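Local coordinates for protein predicted ATPase involved in replication control, Cdc46/Mcm family (Methanopyrus kandleri AV19, PDB 3F8T) that probably binds ATP and single-stranded DNA and acts as a helicase of the MCM family in DNA replication, at residues T207-A211 and P394-L399; A263-V267 and V297-I303; S454-A459 and A479-V483. The protein carries 2 engineered substitutions. One frame throughout, in Å; residues are numbered along the deposited sequence.

Three contacts illustrate how an AAA+ ATPase module of the MCM type is tied together at different levels. Contacts 1 and 2 both fall in the P-loop ATPase range, and the strand and turn of contact 2 lie within the span of chain that contact 1 brings together; their centres are about 19 Å apart and their nearest atoms about 8 Å. Contact 3 follows later in the chain, in the AAA-lid range, with its centre about 21 Å from contact 1 and about 22 Å from contact 2. Helix 396-409 links the first two, and helix 219-229 touches both contact 1 and contact 3. Contacts 1 and 3 pack helices together; contact 2 pairs strands.

Contact 1 (T207-A211 and P394-L399); sequences TFARA and PSYTLL
Phe208, in mid-helix, and Leu399, in the first turn of helix 396-409, face each other with CA atoms 7.5 Å apart, while Thr207 and Ala211 stand across from Pro394 and Tyr396. Leu399 touches three residues of the other helix, Thr207, Phe208 and Ala211. With CG anti to the carbonyl carbon (chi1 -66°), its isobutyl group is turned toward helix 204-212, and the two methyls then diverge: Leu399 CD2 sits over one face of the Phe208 ring in a CH-pi contact, 4.2 Å from the centroid and displaced toward the rim, and Leu399 CD1 rests 3.7 Å from Ala211 CB. The rim of the same ring reaches the backbone of its partner, Phe208 CZ lying 3.4 Å from Leu399 O. Thr207 sends its methyl the other way from its hydroxyl, which bonds to Asp203 O; Thr207 CG2 presses on the proline ring, 3.3 Å from Pro394 CD, tighter than usual van der Waals contact.

The polar element is a single hydrogen bond, Tyr396 OH to Ala211 O at 2.7 Å, with the donor tilted 34° from the carbonyl plane and the acceptor in the plane of the phenol. Tyr396 CE2 also touches Ala211 CB. A phenylalanine here would probably deprive Ala211 O of the phenol's hydrogen bond, leaving it to lean on His257 NE2, which also bonds to it.

Within the MCM P-loop domain, the contact joins helix 204-212 to the start of helix 396-409. Phe208 meets Phe230 edge-to-face and packs on Ala226 of helix 219-229, while Leu262 lies against Tyr396 and Leu399.

Contact 2 (A263-V267 and V297-I303); sequences APRGV and VLADGGI
Extended from CG to NE, with CG anti to the backbone N (chi1 173°), the Arg265 side chain runs across the turn 299-302 and brings its guanidinium to the end of helix 295-298. Arg265 NE donates to Leu298 O at 3.1 Å, the carbonyl oxygen lying nearly in the guanidinium plane, and NH2 adds a weak bond to the same oxygen. The Asp300 carbonyl lies over one face of the group. A water joins Arg265 NH1 to Asp300 OD2, while Pro182 O and Gly158 O accept from NH1 and NH2, and Asp300 OD1 forms a salt bridge with Arg339 NE.

At the backbone of the same arginine, two parallel strands of the five-stranded P-loop NTPase sheet begin: Ile303 N donates to Arg265 O at 2.9 Å, and Val267 N to Ile303 O at 3.1 Å. The type II turn leading into the second strand has Gly301 at positive phi. Gly302 CA lies 3.2 Å from Arg265 O, an approach that leaves no room for a side chain, and Gly266 is likewise hemmed in by Ile303 O. Val267 CG2, anti to its carbonyl carbon, settles 3.8 Å from Leu298 CB and touches Ala299 CB, while Ala263 CB rests on Ile303 CG1.

Contact 3 (S454-A459 and A479-V483); sequences SVERLA and AAELV
Ala479 and Leu458 bring the backbones closest, their CA atoms 5.0 Å apart, where helices 449-465 and 473-489 cross with their segment axes 8.6 Å apart at the nearest point and their N-to-C directions 131° apart. The small residue at this point is consistent with so close an approach. Ala479 CB drops onto the backbone of the partner helix, 3.2 Å from Val455 O, and lies 3.4 Å from Leu458 CB, closer than ordinary carbon contact; Ala459 CB and Val455 CG1 also border this methyl.

One turn further along helix 473-489, Val483 takes over. With CG1 anti to the backbone N (chi1 173°), Val483 CG2 reaches Val455 CG2, again tight at 3.5 Å, and Leu458 CD1 at 3.6 Å. The two valines meet at about a right angle, mainly through their CG2 methyls, while Val455 CG1 turns instead toward Ala479 and Ala480. Leu458 divides its methyls likewise, Leu458 CD2 lying 4.3 Å from Leu482 CD1 in a looser contact.

Other parts of the chain pack around the crossing. Trp426 of helix 417-439 lies against Val455 and Ala480, Leu227 of helix 219-229 against Leu458 and Leu482, and Leu373 of strand 373-376 against Leu458 and Val483. The hydroxyl of Ser454 bonds to Asp372 and Arg450 O.

All contacts between side chains of the two segments are apolar, and every residue that takes part is buried. The helices of the AAA-lid range are thus joined here by shape and hydrophobic burial, with alanine allowing the backbones to come near and branched side chains filling the flank beside it.

Contact 1 (T207-A211 and P394-L399)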
ATOM      1  N   THR A 207     -23.210  -0.946  -5.140  1.00 23.64           N
ATOM      2  CA  THR A 207     -22.479  -0.237  -6.187  1.00 23.55           C
ATOM      3  C   THR A 207     -21.104  -0.858  -6.463  1.00 23.53           C
ATOM      4  O   THR A 207     -20.763  -1.123  -7.623  1.00 23.53           O
ATOM      5  CB  THR A 207     -22.340   1.244  -5.824  1.00 24.23           C
ATOM      6  OG1 THR A 207     -23.649   1.797  -5.642  1.00 23.81           O
ATOM      7  CG2 THR A 207     -21.633   1.995  -6.909  1.00 24.40           C
ATOM      8  N   PHE A 208     -20.304  -1.064  -5.411  1.00 22.39           N
ATOM      9  CA  PHE A 208     -18.977  -1.640  -5.582  1.00 21.79           C
ATOM     10  C   PHE A 208     -19.059  -3.085  -6.063  1.00 21.72           C
ATOM     11  O   PHE A 208     -18.275  -3.487  -6.919  1.00 21.22           O
ATOM     12  CB  PHE A 208     -18.164  -1.555  -4.279  1.00 21.46           C
ATOM     13  CG  PHE A 208     -17.437  -0.264  -4.090  1.00 20.11           C
ATOM     14  CD1 PHE A 208     -18.039   0.799  -3.417  1.00 19.69           C
ATOM     15  CD2 PHE A 208     -16.134  -0.106  -4.580  1.00 18.02           C
ATOM     16  CE1 PHE A 208     -17.336   2.001  -3.217  1.00 20.43           C
ATOM     17  CE2 PHE A 208     -15.428   1.081  -4.389  1.00 19.05           C
ATOM     18  CZ  PHE A 208     -16.040   2.146  -3.721  1.00 20.91           C
ATOM     19  N   ALA A 209     -20.031  -3.845  -5.547  1.00 22.30           N
ATOM     20  CA  ALA A 209     -20.214  -5.257  -5.898  1.00 22.64           C
ATOM     21  C   ALA A 209     -20.501  -5.425  -7.387  1.00 22.92           C
ATOM     22  O   ALA A 209     -19.954  -6.298  -8.047  1.00 22.60           O
ATOM     23  CB  ALA A 209     -21.355  -5.871  -5.065  1.00 22.22           C
ATOM     24  N   ARG A 210     -21.368  -4.571  -7.913  1.00 24.26           N
ATOM     25  CA  ARG A 210     -21.702  -4.594  -9.334  1.00 25.08           C
ATOM     26  C   ARG A 210     -20.553  -4.105 -10.200  1.00 24.86           C
ATOM     27  O   ARG A 210     -20.335  -4.615 -11.308  1.00 24.58           O
ATOM     28  CB  ARG A 210     -22.975  -3.789  -9.602  1.00 26.33           C
ATOM     29  CG  ARG A 210     -24.235  -4.651  -9.524  1.00 30.35           C
ATOM     30  CD  ARG A 210     -25.161  -4.232  -8.419  1.00 37.49           C
ATOM     31  NE  ARG A 210     -26.440  -4.952  -8.450  1.00 41.66           N
ATOM     32  CZ  ARG A 210     -26.626  -6.186  -7.981  1.00 45.30           C
ATOM     33  NH1 ARG A 210     -27.830  -6.747  -8.043  1.00 46.65           N
ATOM     34  NH2 ARG A 210     -25.611  -6.867  -7.452  1.00 46.20           N
ATOM     35  N   ALA A 211     -19.791  -3.138  -9.694  1.00 24.41           N
ATOM     36  CA  ALA A 211     -18.602  -2.685 -10.399  1.00 24.41           C
ATOM     37  C   ALA A 211     -17.614  -3.836 -10.570  1.00 24.43           C
ATOM     38  O   ALA A 211     -17.042  -4.012 -11.639  1.00 24.48           O
ATOM     39  CB  ALA A 211     -17.950  -1.527  -9.658  1.00 24.40           C
ATOM     40  N   PRO A 394     -20.975   4.116 -11.016  1.00 33.60           N
ATOM     41  CA  PRO A 394     -20.315   5.372 -11.368  1.00 32.81           C
ATOM     42  C   PRO A 394     -18.910   5.164 -11.910  1.00 32.18           C
ATOM     43  O   PRO A 394     -18.478   4.029 -12.137  1.00 31.59           O
ATOM     44  CB  PRO A 394     -20.257   6.139 -10.033  1.00 33.27           C
ATOM     45  CG  PRO A 394     -20.740   5.190  -8.973  1.00 33.28           C
ATOM     46  CD  PRO A 394     -20.858   3.831  -9.580  1.00 33.31           C
ATOM     47  N   SER A 395     -18.230   6.281 -12.135  1.00 31.03           N
ATOM     48  CA  SER A 395     -16.847   6.322 -12.549  1.00 31.06           C
ATOM     49  C   SER A 395     -15.945   5.470 -11.656  1.00 30.34           C
ATOM     50  O   SER A 395     -16.066   5.518 -10.430  1.00 29.04           O
ATOM     51  CB  SER A 395     -16.368   7.764 -12.467  1.00 31.07           C
ATOM     52  OG  SER A 395     -14.997   7.843 -12.760  1.00 34.76           O
ATOM     53  N   TYR A 396     -15.029   4.721 -12.265  1.00 29.84           N
ATOM     54  CA  TYR A 396     -14.014   4.004 -11.487  1.00 30.01           C
ATOM     55  C   TYR A 396     -13.078   4.975 -10.758  1.00 29.65           C
ATOM     56  O   TYR A 396     -12.537   4.664  -9.690  1.00 29.10           O
ATOM     57  CB  TYR A 396     -13.246   3.003 -12.362  1.00 30.89           C
ATOM     58  CG  TYR A 396     -14.027   1.734 -12.561  1.00 31.54           C
ATOM     59  CD1 TYR A 396     -14.709   1.481 -13.745  1.00 34.31           C
ATOM     60  CD2 TYR A 396     -14.141   0.815 -11.533  1.00 33.57           C
ATOM     61  CE1 TYR A 396     -15.450   0.309 -13.907  1.00 34.77           C
ATOM     62  CE2 TYR A 396     -14.881  -0.336 -11.681  1.00 33.99           C
ATOM     63  CZ  TYR A 396     -15.531  -0.583 -12.863  1.00 33.56           C
ATOM     64  OH  TYR A 396     -16.260  -1.739 -12.972  1.00 34.49           O
ATOM     65  N   THR A 397     -12.891   6.153 -11.343  1.00 29.39           N
ATOM     66  CA  THR A 397     -12.141   7.230 -10.685  1.00 29.12           C
ATOM     67  C   THR A 397     -12.775   7.588  -9.344  1.00 28.16           C
ATOM     68  O   THR A 397     -12.087   7.632  -8.327  1.00 28.33           O
ATOM     69  CB  THR A 397     -12.027   8.476 -11.586  1.00 29.66           C
ATOM     70  OG1 THR A 397     -11.237   8.148 -12.737  1.00 30.72           O
ATOM     71  CG2 THR A 397     -11.362   9.618 -10.840  1.00 30.16           C
ATOM     72  N   LEU A 398     -14.085   7.819  -9.349  1.00 26.82           N
ATOM     73  CA  LEU A 398     -14.814   8.132  -8.137  1.00 26.00           C
ATOM     74  C   LEU A 398     -14.724   6.971  -7.154  1.00 24.63           C
ATOM     75  O   LEU A 398     -14.340   7.174  -6.005  1.00 23.94           O
ATOM     76  CB  LEU A 398     -16.284   8.493  -8.424  1.00 26.40           C
ATOM     77  CG  LEU A 398     -17.147   8.729  -7.164  1.00 27.00           C
ATOM     78  CD1 LEU A 398     -16.793  10.021  -6.437  1.00 27.72           C
ATOM     79  CD2 LEU A 398     -18.661   8.655  -7.422  1.00 27.78           C
ATOM     80  N   LEU A 399     -15.048   5.767  -7.620  1.00 22.59           N
ATOM     81  CA  LEU A 399     -15.016   4.574  -6.768  1.00 22.58           C
ATOM     82  C   LEU A 399     -13.658   4.376  -6.097  1.00 22.19           C
ATOM     83  O   LEU A 399     -13.585   4.104  -4.895  1.00 22.24           O
ATOM     84  CB  LEU A 399     -15.394   3.323  -7.573  1.00 21.85           C
ATOM     85  CG  LEU A 399     -16.837   3.272  -8.104  1.00 22.66           C
ATOM     86  CD1 LEU A 399     -17.125   1.929  -8.788  1.00 21.91           C
ATOM     87  CD2 LEU A 399     -17.833   3.536  -7.000  1.00 21.62           C
TER

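Contact 2 (A263-V267 and V297-I303)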
ATOM      1  N   ALA A 263      -8.289  -1.357  -6.854  1.00 19.58           N
ATOM      2  CA  ALA A 263      -7.370  -1.504  -5.712  1.00 19.71           C
ATOM      3  C   ALA A 263      -6.559  -0.219  -5.435  1.00 19.77           C
ATOM      4  O   ALA A 263      -6.102   0.437  -6.378  1.00 19.78           O
ATOM      5  CB  ALA A 263      -6.439  -2.700  -5.925  1.00 19.32           C
ATOM      6  N   PRO A 264      -6.374   0.137  -4.139  1.00 19.95           N
ATOM      7  CA  PRO A 264      -5.581   1.314  -3.738  1.00 19.30           C
ATOM      8  C   PRO A 264      -4.094   1.154  -4.063  1.00 19.46           C
ATOM      9  O   PRO A 264      -3.361   2.153  -4.230  1.00 19.05           O
ATOM     10  CB  PRO A 264      -5.790   1.377  -2.223  1.00 19.82           C
ATOM     11  CG  PRO A 264      -6.138  -0.007  -1.811  1.00 19.58           C
ATOM     12  CD  PRO A 264      -6.953  -0.557  -2.971  1.00 19.51           C
ATOM     13  N   ARG A 265      -3.688  -0.112  -4.173  1.00 18.33           N
ATOM     14  CA  ARG A 265      -2.315  -0.529  -4.403  1.00 19.24           C
ATOM     15  C   ARG A 265      -2.365  -2.048  -4.581  1.00 18.97           C
ATOM     16  O   ARG A 265      -3.249  -2.720  -4.026  1.00 19.90           O
ATOM     17  CB  ARG A 265      -1.452  -0.186  -3.183  1.00 18.14           C
ATOM     18  CG  ARG A 265      -0.040  -0.731  -3.253  1.00 18.79           C
ATOM     19  CD  ARG A 265       0.870  -0.005  -2.259  1.00 17.08           C
ATOM     20  NE  ARG A 265       2.090  -0.768  -2.040  1.00 18.44           N
ATOM     21  CZ  ARG A 265       3.063  -0.433  -1.192  1.00 17.55           C
ATOM     22  NH1 ARG A 265       2.965   0.667  -0.463  1.00 16.41           N
ATOM     23  NH2 ARG A 265       4.121  -1.233  -1.065  1.00 16.45           N
ATOM     24  N   GLY A 266      -1.435  -2.620  -5.327  1.00 18.16           N
ATOM     25  CA  GLY A 266      -1.483  -4.077  -5.424  1.00 18.13           C
ATOM     26  C   GLY A 266      -0.560  -4.659  -6.462  1.00 17.83           C
ATOM     27  O   GLY A 266       0.068  -3.914  -7.223  1.00 16.28           O
ATOM     28  N   VAL A 267      -0.504  -5.994  -6.484  1.00 17.04           N
ATOM     29  CA  VAL A 267       0.316  -6.736  -7.432  1.00 17.38           C
ATOM     30  C   VAL A 267      -0.438  -7.973  -7.840  1.00 17.57           C
ATOM     31  O   VAL A 267      -1.043  -8.658  -6.999  1.00 16.01           O
ATOM     32  CB  VAL A 267       1.682  -7.205  -6.818  1.00 17.82           C
ATOM     33  CG1 VAL A 267       2.546  -7.887  -7.886  1.00 18.17           C
ATOM     34  CG2 VAL A 267       2.419  -6.030  -6.191  1.00 19.32           C
ATOM     35  N   VAL A 297       5.442  -8.041  -0.555  1.00 18.47           N
ATOM     36  CA  VAL A 297       6.038  -6.796  -0.056  1.00 18.10           C
ATOM     37  C   VAL A 297       5.613  -5.596  -0.918  1.00 17.49           C
ATOM     38  O   VAL A 297       5.244  -4.545  -0.394  1.00 17.20           O
ATOM     39  CB  VAL A 297       7.593  -6.940   0.038  1.00 18.41           C
ATOM     40  CG1 VAL A 297       8.251  -5.640   0.493  1.00 18.97           C
ATOM     41  CG2 VAL A 297       7.932  -8.061   1.025  1.00 18.66           C
ATOM     42  N   LEU A 298       5.637  -5.744  -2.239  1.00 17.20           N
ATOM     43  CA  LEU A 298       5.199  -4.643  -3.105  1.00 17.60           C
ATOM     44  C   LEU A 298       3.692  -4.370  -2.995  1.00 17.17           C
ATOM     45  O   LEU A 298       3.222  -3.283  -3.346  1.00 17.01           O
ATOM     46  CB  LEU A 298       5.609  -4.891  -4.567  1.00 18.31           C
ATOM     47  CG  LEU A 298       7.123  -4.909  -4.839  1.00 19.89           C
ATOM     48  CD1 LEU A 298       7.370  -5.307  -6.294  1.00 23.91           C
ATOM     49  CD2 LEU A 298       7.726  -3.536  -4.538  1.00 20.20           C
ATOM     50  N   ALA A 299       2.940  -5.352  -2.495  1.00 17.19           N
ATOM     51  CA  ALA A 299       1.477  -5.216  -2.317  1.00 17.42           C
ATOM     52  C   ALA A 299       1.117  -4.716  -0.910  1.00 18.43           C
ATOM     53  O   ALA A 299      -0.062  -4.609  -0.570  1.00 18.71           O
ATOM     54  CB  ALA A 299       0.780  -6.572  -2.575  1.00 17.29           C
ATOM     55  N   ASP A 300       2.124  -4.413  -0.092  1.00 17.56           N
ATOM     56  CA  ASP A 300       1.884  -3.868   1.246  1.00 18.47           C
ATOM     57  C   ASP A 300       0.846  -2.744   1.217  1.00 18.14           C
ATOM     58  O   ASP A 300       0.983  -1.764   0.478  1.00 18.21           O
ATOM     59  CB  ASP A 300       3.209  -3.369   1.864  1.00 18.05           C
ATOM     60  CG  ASP A 300       3.041  -2.819   3.287  1.00 19.70           C
ATOM     61  OD1 ASP A 300       2.575  -3.555   4.164  1.00 19.88           O
ATOM     62  OD2 ASP A 300       3.426  -1.653   3.538  1.00 22.28           O
ATOM     63  N   GLY A 301      -0.201  -2.905   2.022  1.00 18.28           N
ATOM     64  CA  GLY A 301      -1.272  -1.926   2.120  1.00 17.79           C
ATOM     65  C   GLY A 301      -2.348  -2.036   1.046  1.00 18.37           C
ATOM     66  O   GLY A 301      -3.245  -1.195   0.965  1.00 18.57           O
ATOM     67  N   GLY A 302      -2.248  -3.051   0.204  1.00 17.66           N
ATOM     68  CA  GLY A 302      -3.219  -3.211  -0.878  1.00 16.82           C
ATOM     69  C   GLY A 302      -3.586  -4.664  -1.109  1.00 17.27           C
ATOM     70  O   GLY A 302      -3.600  -5.480  -0.164  1.00 17.44           O
ATOM     71  N   ILE A 303      -3.896  -4.982  -2.365  1.00 16.58           N
ATOM     72  CA  ILE A 303      -4.367  -6.321  -2.714  1.00 16.16           C
ATOM     73  C   ILE A 303      -3.230  -7.110  -3.336  1.00 15.53           C
ATOM     74  O   ILE A 303      -2.593  -6.647  -4.274  1.00 15.97           O
ATOM     75  CB  ILE A 303      -5.545  -6.265  -3.727  1.00 15.91           C
ATOM     76  CG1 ILE A 303      -6.752  -5.500  -3.138  1.00 17.16           C
ATOM     77  CG2 ILE A 303      -5.906  -7.678  -4.237  1.00 15.60           C
ATOM     78  CD1 ILE A 303      -7.597  -6.318  -2.152  1.00 18.55           C
TER
HETATM   79  O   HOH W   1       4.330   0.450   2.093  1.00 20.13           O

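Contact 3 (S454-A459 and A479-V483)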
ATOM      1  N   SER A 454     -13.838 -13.418  11.048  1.00 21.06           N
ATOM      2  CA  SER A 454     -14.191 -12.988   9.681  1.00 20.84           C
ATOM      3  C   SER A 454     -15.414 -12.079   9.657  1.00 20.99           C
ATOM      4  O   SER A 454     -15.425 -11.042   8.959  1.00 20.05           O
ATOM      5  CB  SER A 454     -14.419 -14.194   8.769  1.00 21.01           C
ATOM      6  OG  SER A 454     -13.227 -14.956   8.681  1.00 20.62           O
ATOM      7  N   VAL A 455     -16.442 -12.451  10.420  1.00 19.39           N
ATOM      8  CA  VAL A 455     -17.632 -11.601  10.500  1.00 19.28           C
ATOM      9  C   VAL A 455     -17.246 -10.201  11.008  1.00 19.00           C
ATOM     10  O   VAL A 455     -17.672  -9.192  10.438  1.00 18.50           O
ATOM     11  CB  VAL A 455     -18.743 -12.226  11.369  1.00 19.32           C
ATOM     12  CG1 VAL A 455     -19.887 -11.228  11.583  1.00 18.75           C
ATOM     13  CG2 VAL A 455     -19.263 -13.469  10.682  1.00 19.84           C
ATOM     14  N   GLU A 456     -16.425 -10.147  12.053  1.00 19.05           N
ATOM     15  CA  GLU A 456     -16.007  -8.857  12.610  1.00 19.54           C
ATOM     16  C   GLU A 456     -15.235  -8.017  11.589  1.00 19.12           C
ATOM     17  O   GLU A 456     -15.497  -6.826  11.452  1.00 18.17           O
ATOM     18  CB  GLU A 456     -15.207  -9.029  13.923  1.00 20.58           C
ATOM     19  CG  GLU A 456     -14.601  -7.718  14.426  1.00 23.14           C
ATOM     20  CD  GLU A 456     -14.632  -7.537  15.946  1.00 26.01           C
ATOM     21  OE1 GLU A 456     -15.141  -8.406  16.682  1.00 25.69           O
ATOM     22  OE2 GLU A 456     -14.115  -6.501  16.400  1.00 24.44           O
ATOM     23  N   ARG A 457     -14.297  -8.642  10.875  1.00 18.25           N
ATOM     24  CA  ARG A 457     -13.545  -7.960   9.812  1.00 18.59           C
ATOM     25  C   ARG A 457     -14.434  -7.435   8.710  1.00 17.44           C
ATOM     26  O   ARG A 457     -14.254  -6.300   8.252  1.00 16.79           O
ATOM     27  CB  ARG A 457     -12.517  -8.902   9.195  1.00 18.73           C
ATOM     28  CG  ARG A 457     -11.330  -9.167  10.084  1.00 22.78           C
ATOM     29  CD  ARG A 457     -10.358 -10.145   9.394  1.00 26.89           C
ATOM     30  NE  ARG A 457      -9.474 -10.742  10.395  1.00 31.36           N
ATOM     31  CZ  ARG A 457      -9.383 -12.042  10.667  1.00 33.60           C
ATOM     32  NH1 ARG A 457     -10.090 -12.944   9.998  1.00 32.26           N
ATOM     33  NH2 ARG A 457      -8.555 -12.448  11.614  1.00 36.28           N
ATOM     34  N   LEU A 458     -15.380  -8.266   8.264  1.00 16.79           N
ATOM     35  CA  LEU A 458     -16.304  -7.853   7.211  1.00 17.17           C
ATOM     36  C   LEU A 458     -17.203  -6.712   7.662  1.00 17.11           C
ATOM     37  O   LEU A 458     -17.542  -5.828   6.857  1.00 17.41           O
ATOM     38  CB  LEU A 458     -17.153  -9.030   6.733  1.00 16.75           C
ATOM     39  CG  LEU A 458     -16.450 -10.093   5.878  1.00 16.44           C
ATOM     40  CD1 LEU A 458     -17.192 -11.434   6.012  1.00 17.89           C
ATOM     41  CD2 LEU A 458     -16.441  -9.618   4.421  1.00 17.10           C
ATOM     42  N   ALA A 459     -17.633  -6.756   8.925  1.00 16.74           N
ATOM     43  CA  ALA A 459     -18.473  -5.673   9.473  1.00 17.58           C
ATOM     44  C   ALA A 459     -17.726  -4.337   9.588  1.00 17.37           C
ATOM     45  O   ALA A 459     -18.297  -3.280   9.301  1.00 17.38           O
ATOM     46  CB  ALA A 459     -19.066  -6.077  10.815  1.00 17.46           C
ATOM     47  N   ALA A 479     -22.178  -8.746   7.059  1.00 19.68           N
ATOM     48  CA  ALA A 479     -21.014  -9.624   7.244  1.00 19.17           C
ATOM     49  C   ALA A 479     -21.412 -11.100   7.493  1.00 19.81           C
ATOM     50  O   ALA A 479     -20.895 -12.023   6.846  1.00 18.86           O
ATOM     51  CB  ALA A 479     -20.174  -9.096   8.389  1.00 18.90           C
ATOM     52  N   ALA A 480     -22.340 -11.310   8.420  1.00 20.00           N
ATOM     53  CA  ALA A 480     -22.775 -12.655   8.793  1.00 20.15           C
ATOM     54  C   ALA A 480     -23.447 -13.379   7.636  1.00 21.07           C
ATOM     55  O   ALA A 480     -23.234 -14.575   7.455  1.00 21.10           O
ATOM     56  CB  ALA A 480     -23.732 -12.585   9.984  1.00 20.75           C
ATOM     57  N   GLU A 481     -24.250 -12.660   6.850  1.00 21.42           N
ATOM     58  CA  GLU A 481     -24.890 -13.247   5.661  1.00 22.86           C
ATOM     59  C   GLU A 481     -23.845 -13.770   4.675  1.00 22.42           C
ATOM     60  O   GLU A 481     -24.018 -14.831   4.086  1.00 22.93           O
ATOM     61  CB  GLU A 481     -25.799 -12.221   4.978  1.00 23.82           C
ATOM     62  CG  GLU A 481     -26.753 -12.807   3.927  1.00 28.95           C
ATOM     63  CD  GLU A 481     -26.170 -12.862   2.512  1.00 34.10           C
ATOM     64  OE1 GLU A 481     -25.409 -11.942   2.112  1.00 37.33           O
ATOM     65  OE2 GLU A 481     -26.492 -13.834   1.790  1.00 35.67           O
ATOM     66  N   LEU A 482     -22.746 -13.037   4.508  1.00 21.56           N
ATOM     67  CA  LEU A 482     -21.676 -13.493   3.606  1.00 21.03           C
ATOM     68  C   LEU A 482     -20.922 -14.697   4.127  1.00 20.77           C
ATOM     69  O   LEU A 482     -20.601 -15.597   3.355  1.00 20.57           O
ATOM     70  CB  LEU A 482     -20.685 -12.363   3.309  1.00 20.91           C
ATOM     71  CG  LEU A 482     -21.264 -11.175   2.533  1.00 21.52           C
ATOM     72  CD1 LEU A 482     -20.244 -10.041   2.494  1.00 24.21           C
ATOM     73  CD2 LEU A 482     -21.736 -11.536   1.121  1.00 22.15           C
ATOM     74  N   VAL A 483     -20.625 -14.718   5.429  1.00 20.84           N
ATOM     75  CA  VAL A 483     -19.936 -15.868   6.017  1.00 21.48           C
ATOM     76  C   VAL A 483     -20.853 -17.093   5.930  1.00 22.20           C
ATOM     77  O   VAL A 483     -20.419 -18.164   5.490  1.00 22.27           O
ATOM     78  CB  VAL A 483     -19.433 -15.601   7.477  1.00 21.55           C
ATOM     79  CG1 VAL A 483     -18.869 -16.890   8.116  1.00 22.49           C
ATOM     80  CG2 VAL A 483     -18.353 -14.530   7.478  1.00 20.89           C
TER